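PDB 6ZGQ: AceL NrdHF-1-1 Intein from Metagenome, which probably excises itself from its host protein by class 3 protein splicing, here held as a splice-inactive version of a naturally split intein with its two halves linked. Local coordinates for residues 6-18 with 22-34. Sequence-based numbering, arbitrary orientation. Where two conformers were deposited one is given.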
loop_
_atom_site.group_PDB
_atom_site.type_symbol
_atom_site.label_atom_id
_atom_site.label_comp_id
_atom_site.label_asym_id
_atom_site.label_seq_id
_atom_site.Cartn_x
_atom_site.Cartn_y
_atom_site.Cartn_z
ATOM N N GLU A 6 7.615 -4.972 -7.544
ATOM C CA GLU A 6 6.868 -5.006 -6.266
ATOM C C GLU A 6 6.463 -3.568 -5.858
ATOM O O GLU A 6 6.437 -3.235 -4.665
ATOM C CB GLU A 6 7.747 -5.665 -5.186
ATOM C CG GLU A 6 6.987 -6.294 -4.029
ATOM C CD GLU A 6 7.790 -7.358 -3.302
ATOM O OE1 GLU A 6 8.747 -6.991 -2.588
ATOM O OE2 GLU A 6 7.466 -8.562 -3.444
ATOM N N ALA A 7 6.104 -2.757 -6.859
ATOM C CA ALA A 7 6.091 -1.289 -6.788
ATOM C C ALA A 7 4.669 -0.712 -6.856
ATOM O O ALA A 7 3.728 -1.448 -7.185
ATOM C CB ALA A 7 6.945 -0.754 -7.928
ATOM N N LEU A 8 4.538 0.583 -6.532
ATOM C CA LEU A 8 3.267 1.338 -6.559
ATOM C C LEU A 8 3.317 2.368 -7.687
ATOM O O LEU A 8 4.385 2.953 -7.899
ATOM C CB LEU A 8 3.068 2.069 -5.225
ATOM C CG LEU A 8 3.067 1.176 -3.989
ATOM C CD1 LEU A 8 3.293 1.992 -2.727
ATOM C CD2 LEU A 8 1.760 0.408 -3.898
ATOM N N LEU A 9 2.178 2.600 -8.359
ATOM C CA LEU A 9 2.075 3.546 -9.489
ATOM C C LEU A 9 2.599 4.910 -9.060
ATOM O O LEU A 9 2.321 5.333 -7.928
ATOM C CB LEU A 9 0.620 3.684 -9.957
ATOM C CG LEU A 9 0.411 4.564 -11.190
ATOM C CD1 LEU A 9 1.135 3.971 -12.384
ATOM C CD2 LEU A 9 -1.066 4.732 -11.490
ATOM N N VAL A 10 3.346 5.583 -9.944
ATOM C CA VAL A 10 3.853 6.946 -9.687
ATOM C C VAL A 10 2.677 7.826 -9.241
ATOM O O VAL A 10 1.543 7.626 -9.716
ATOM C CB VAL A 10 4.582 7.553 -10.921
ATOM C CG1 VAL A 10 3.655 7.693 -12.125
ATOM C CG2 VAL A 10 5.226 8.891 -10.582
ATOM N N GLY A 11 2.945 8.736 -8.298
ATOM C CA GLY A 11 1.959 9.700 -7.825
ATOM C C GLY A 11 1.106 9.179 -6.687
ATOM O O GLY A 11 0.322 9.942 -6.128
ATOM N N THR A 12 1.218 7.884 -6.370
ATOM C CA THR A 12 0.713 7.351 -5.095
ATOM C C THR A 12 1.333 8.184 -3.971
ATOM O O THR A 12 2.556 8.326 -3.940
ATOM C CB THR A 12 1.086 5.866 -4.928
ATOM O OG1 THR A 12 0.390 5.106 -5.917
ATOM C CG2 THR A 12 0.712 5.325 -3.544
ATOM N N LYS A 13 0.506 8.745 -3.077
ATOM C CA LYS A 13 1.007 9.525 -1.933
ATOM C C LYS A 13 1.318 8.584 -0.769
ATOM O O LYS A 13 0.564 7.644 -0.539
ATOM C CB LYS A 13 0.005 10.608 -1.515
ATOM C CG LYS A 13 -0.000 11.796 -2.458
ATOM C CD LYS A 13 -1.038 12.818 -2.068
ATOM C CE LYS A 13 -1.157 13.870 -3.145
ATOM N NZ LYS A 13 0.104 14.635 -3.341
ATOM N N VAL A 14 2.449 8.826 -0.096
ATOM C CA VAL A 14 2.888 8.083 1.097
ATOM C C VAL A 14 2.724 9.032 2.290
ATOM O O VAL A 14 3.204 10.171 2.230
ATOM C CB VAL A 14 4.365 7.623 0.969
ATOM C CG1 VAL A 14 4.907 7.094 2.294
ATOM C CG2 VAL A 14 4.511 6.572 -0.126
ATOM N N THR A 15 2.015 8.580 3.328
ATOM C CA THR A 15 1.811 9.382 4.544
ATOM C C THR A 15 3.123 9.444 5.318
ATOM O O THR A 15 3.724 8.400 5.557
ATOM C CB THR A 15 0.642 8.827 5.365
ATOM O OG1 THR A 15 -0.505 8.914 4.524
ATOM C CG2 THR A 15 0.392 9.615 6.651
ATOM N N THR A 16 3.567 10.674 5.616
ATOM C CA THR A 16 4.801 10.983 6.362
ATOM C C THR A 16 4.403 11.816 7.590
ATOM O O THR A 16 3.215 12.154 7.709
ATOM C CB THR A 16 5.838 11.734 5.481
ATOM O OG1 THR A 16 5.522 13.128 5.407
ATOM C CG2 THR A 16 5.894 11.167 4.072
ATOM N N LYS A 17 5.362 12.115 8.480
ATOM C CA LYS A 17 5.120 12.942 9.681
ATOM C C LYS A 17 4.666 14.362 9.299
ATOM O O LYS A 17 3.922 14.977 10.060
ATOM C CB LYS A 17 6.359 13.015 10.600
ATOM C CG LYS A 17 6.036 13.469 12.032
ATOM C CD LYS A 17 7.263 13.747 12.893
ATOM C CE LYS A 17 6.880 14.533 14.141
ATOM N NZ LYS A 17 8.014 14.718 15.087
ATOM N N ALA A 18 5.107 14.863 8.139
ATOM C CA ALA A 18 4.810 16.234 7.690
ATOM C C ALA A 18 3.498 16.325 6.900
ATOM O O ALA A 18 2.826 17.357 6.960
ATOM C CB ALA A 18 5.967 16.775 6.867
ATOM N N ASN A 22 4.139 12.551 -2.492
ATOM C CA ASN A 22 4.223 11.760 -3.733
ATOM C C ASN A 22 5.361 10.748 -3.580
ATOM O O ASN A 22 6.474 11.136 -3.209
ATOM C CB ASN A 22 4.449 12.675 -4.944
ATOM C CG ASN A 22 3.336 13.690 -5.118
ATOM O OD1 ASN A 22 2.189 13.417 -4.786
ATOM N ND2 ASN A 22 3.670 14.864 -5.639
ATOM N N ILE A 23 5.062 9.466 -3.803
ATOM C CA ILE A 23 6.016 8.376 -3.543
ATOM C C ILE A 23 7.332 8.621 -4.295
ATOM O O ILE A 23 8.396 8.350 -3.742
ATOM C CB ILE A 23 5.415 6.977 -3.841
ATOM C CG1 ILE A 23 6.378 5.864 -3.386
ATOM C CG2 ILE A 23 5.046 6.838 -5.319
ATOM C CD1 ILE A 23 5.720 4.517 -3.189
ATOM N N GLU A 24 7.258 9.171 -5.517
ATOM C CA GLU A 24 8.452 9.424 -6.355
ATOM C C GLU A 24 9.384 10.474 -5.740
ATOM O O GLU A 24 10.514 10.626 -6.222
ATOM C CB GLU A 24 8.072 9.885 -7.765
ATOM C CG GLU A 24 7.311 11.205 -7.799
ATOM C CD GLU A 24 5.807 11.030 -7.895
ATOM O OE1 GLU A 24 5.288 9.973 -7.480
ATOM O OE2 GLU A 24 5.147 11.958 -8.397
ATOM N N ASN A 25 8.898 11.202 -4.723
ATOM C CA ASN A 25 9.672 12.240 -4.015
ATOM C C ASN A 25 10.183 11.769 -2.647
ATOM O O ASN A 25 10.889 12.527 -1.987
ATOM C CB ASN A 25 8.840 13.520 -3.840
ATOM C CG ASN A 25 8.465 14.151 -5.159
ATOM O OD1 ASN A 25 7.309 14.500 -5.384
ATOM N ND2 ASN A 25 9.439 14.291 -6.045
ATOM N N ILE A 26 9.841 10.544 -2.231
ATOM C CA ILE A 26 10.309 9.982 -0.946
ATOM C C ILE A 26 11.821 9.711 -1.038
ATOM O O ILE A 26 12.280 9.145 -2.042
ATOM C CB ILE A 26 9.547 8.682 -0.577
ATOM C CG1 ILE A 26 8.070 8.976 -0.248
ATOM C CG2 ILE A 26 10.234 7.945 0.571
ATOM C CD1 ILE A 26 7.843 9.660 1.083
ATOM N N THR A 27 12.568 10.157 -0.015
ATOM C CA THR A 27 14.010 9.886 0.149
ATOM C C THR A 27 14.201 9.055 1.424
ATOM O O THR A 27 13.230 8.834 2.161
ATOM C CB THR A 27 14.842 11.182 0.292
ATOM O OG1 THR A 27 14.719 11.670 1.631
ATOM C CG2 THR A 27 14.415 12.265 -0.697
ATOM N N LEU A 28 15.441 8.627 1.675
ATOM C CA LEU A 28 15.800 7.852 2.870
ATOM C C LEU A 28 15.702 8.734 4.132
ATOM O O LEU A 28 15.642 8.203 5.246
ATOM C CB LEU A 28 17.208 7.265 2.714
ATOM C CG LEU A 28 17.455 6.493 1.414
ATOM C CD1 LEU A 28 18.906 6.045 1.333
ATOM C CD2 LEU A 28 16.512 5.306 1.301
ATOM N N GLU A 29 15.667 10.062 3.942
ATOM C CA GLU A 29 15.579 11.048 5.043
ATOM C C GLU A 29 14.133 11.389 5.440
ATOM O O GLU A 29 13.930 12.092 6.436
ATOM C CB GLU A 29 16.322 12.329 4.661
ATOM C CG GLU A 29 17.814 12.129 4.465
ATOM C CD GLU A 29 18.606 13.372 4.791
ATOM O OE1 GLU A 29 18.327 14.428 4.185
ATOM O OE2 GLU A 29 19.508 13.293 5.653
ATOM N N ASP A 30 13.146 10.901 4.678
ATOM C CA ASP A 30 11.719 11.113 5.001
ATOM C C ASP A 30 11.315 10.208 6.172
ATOM O O ASP A 30 11.914 9.148 6.362
ATOM C CB ASP A 30 10.809 10.861 3.788
ATOM C CG ASP A 30 10.812 12.013 2.808
ATOM O OD1 ASP A 30 10.556 13.149 3.237
ATOM O OD2 ASP A 30 11.092 11.778 1.615
ATOM N N GLU A 31 10.314 10.649 6.935
ATOM C CA GLU A 31 9.759 9.917 8.083
ATOM C C GLU A 31 8.383 9.369 7.690
ATOM O O GLU A 31 7.378 10.088 7.808
ATOM C CB GLU A 31 9.657 10.852 9.294
ATOM C CG GLU A 31 10.991 11.464 9.679
ATOM C CD GLU A 31 10.870 12.407 10.856
ATOM O OE1 GLU A 31 10.519 13.588 10.644
ATOM O OE2 GLU A 31 11.126 11.961 11.990
ATOM N N VAL A 32 8.356 8.103 7.267
ATOM C CA VAL A 32 7.179 7.456 6.665
ATOM C C VAL A 32 6.378 6.754 7.757
ATOM O O VAL A 32 6.982 6.102 8.620
ATOM C CB VAL A 32 7.616 6.428 5.584
ATOM C CG1 VAL A 32 6.439 5.618 5.055
ATOM C CG2 VAL A 32 8.333 7.133 4.438
ATOM N N LEU A 33 5.047 6.889 7.716
ATOM C CA LEU A 33 4.153 6.161 8.637
ATOM C C LEU A 33 4.150 4.689 8.230
ATOM O O LEU A 33 3.572 4.340 7.185
ATOM C CB LEU A 33 2.730 6.736 8.597
ATOM C CG LEU A 33 1.748 6.145 9.617
ATOM C CD1 LEU A 33 2.261 6.331 11.037
ATOM C CD2 LEU A 33 0.364 6.754 9.466
ATOM N N GLN A 34 4.837 3.855 9.020
ATOM C CA GLN A 34 4.879 2.404 8.809
ATOM C C GLN A 34 3.850 1.752 9.727
ATOM O O GLN A 34 3.398 2.387 10.688
ATOM C CB GLN A 34 6.294 1.836 9.027
ATOM C CG GLN A 34 6.769 1.778 10.470
ATOM C CD GLN A 34 7.836 0.727 10.667
ATOM O OE1 GLN A 34 8.674 0.507 9.796
ATOM N NE2 GLN A 34 7.801 0.055 11.808
HETATM O O HOH W 1 0.096 12.655 -6.926
#
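I23 fills the tight end of this contact, between L8 and V14. Its CG1 branch stands anti to the backbone N (chi1 -173°), which carries CD1 across to the side chain of L8, where the two CD1 atoms meet at 3.5 Å and the chains cross at about a right angle. V14 splits its branches: CG2 packs on I23 CG1 at 3.8 Å, while CG1 faces V32, and its CB meets the end of I26. F141 of strand 140-144 touches both L8 and V32. Beside this apolar patch the backbone N of I23 donates to T12 O (2.8 Å), tying the 3-10 turn 23-25 to the residue just ahead of strand 13-15.

The looser side, toward solvent, is polar. E24, bent at chi2 (-97°), curls back so that OE1 accepts from G11 N at 2.8 Å, on the syn side of the carboxylate and somewhat out of its plane; V10 CG2 lies against the same oxygen at 3.3 Å. With E24 cut back to an alanine, the G11 amide would probably be left without this acceptor and V10 CG2 without its cover, giving the type II turn from L9 to T12 more freedom to move. Next to it K13 and N22, an antiparallel non-hydrogen-bonded pair, run side by side, with K13 NZ on N22 OD1 at 2.8 Å; a water bridges that OD1 to G11 O.

At the other end main chain takes over: L33 N reaches T15 O at 2.9 Å, nearly straight at 169°, and K17 N reaches E31 O at 2.9 Å, while the long K17 and E31 side chains merely run alongside each other. The chemistry therefore divides the work: branched aliphatic groups pack into the interior of the beta-rich Hint (intein) fold, backbone bonds tie the strands, L33 to T15 within the buried part, and E24, K13 and N22 hold the turn and strand edge toward solvent.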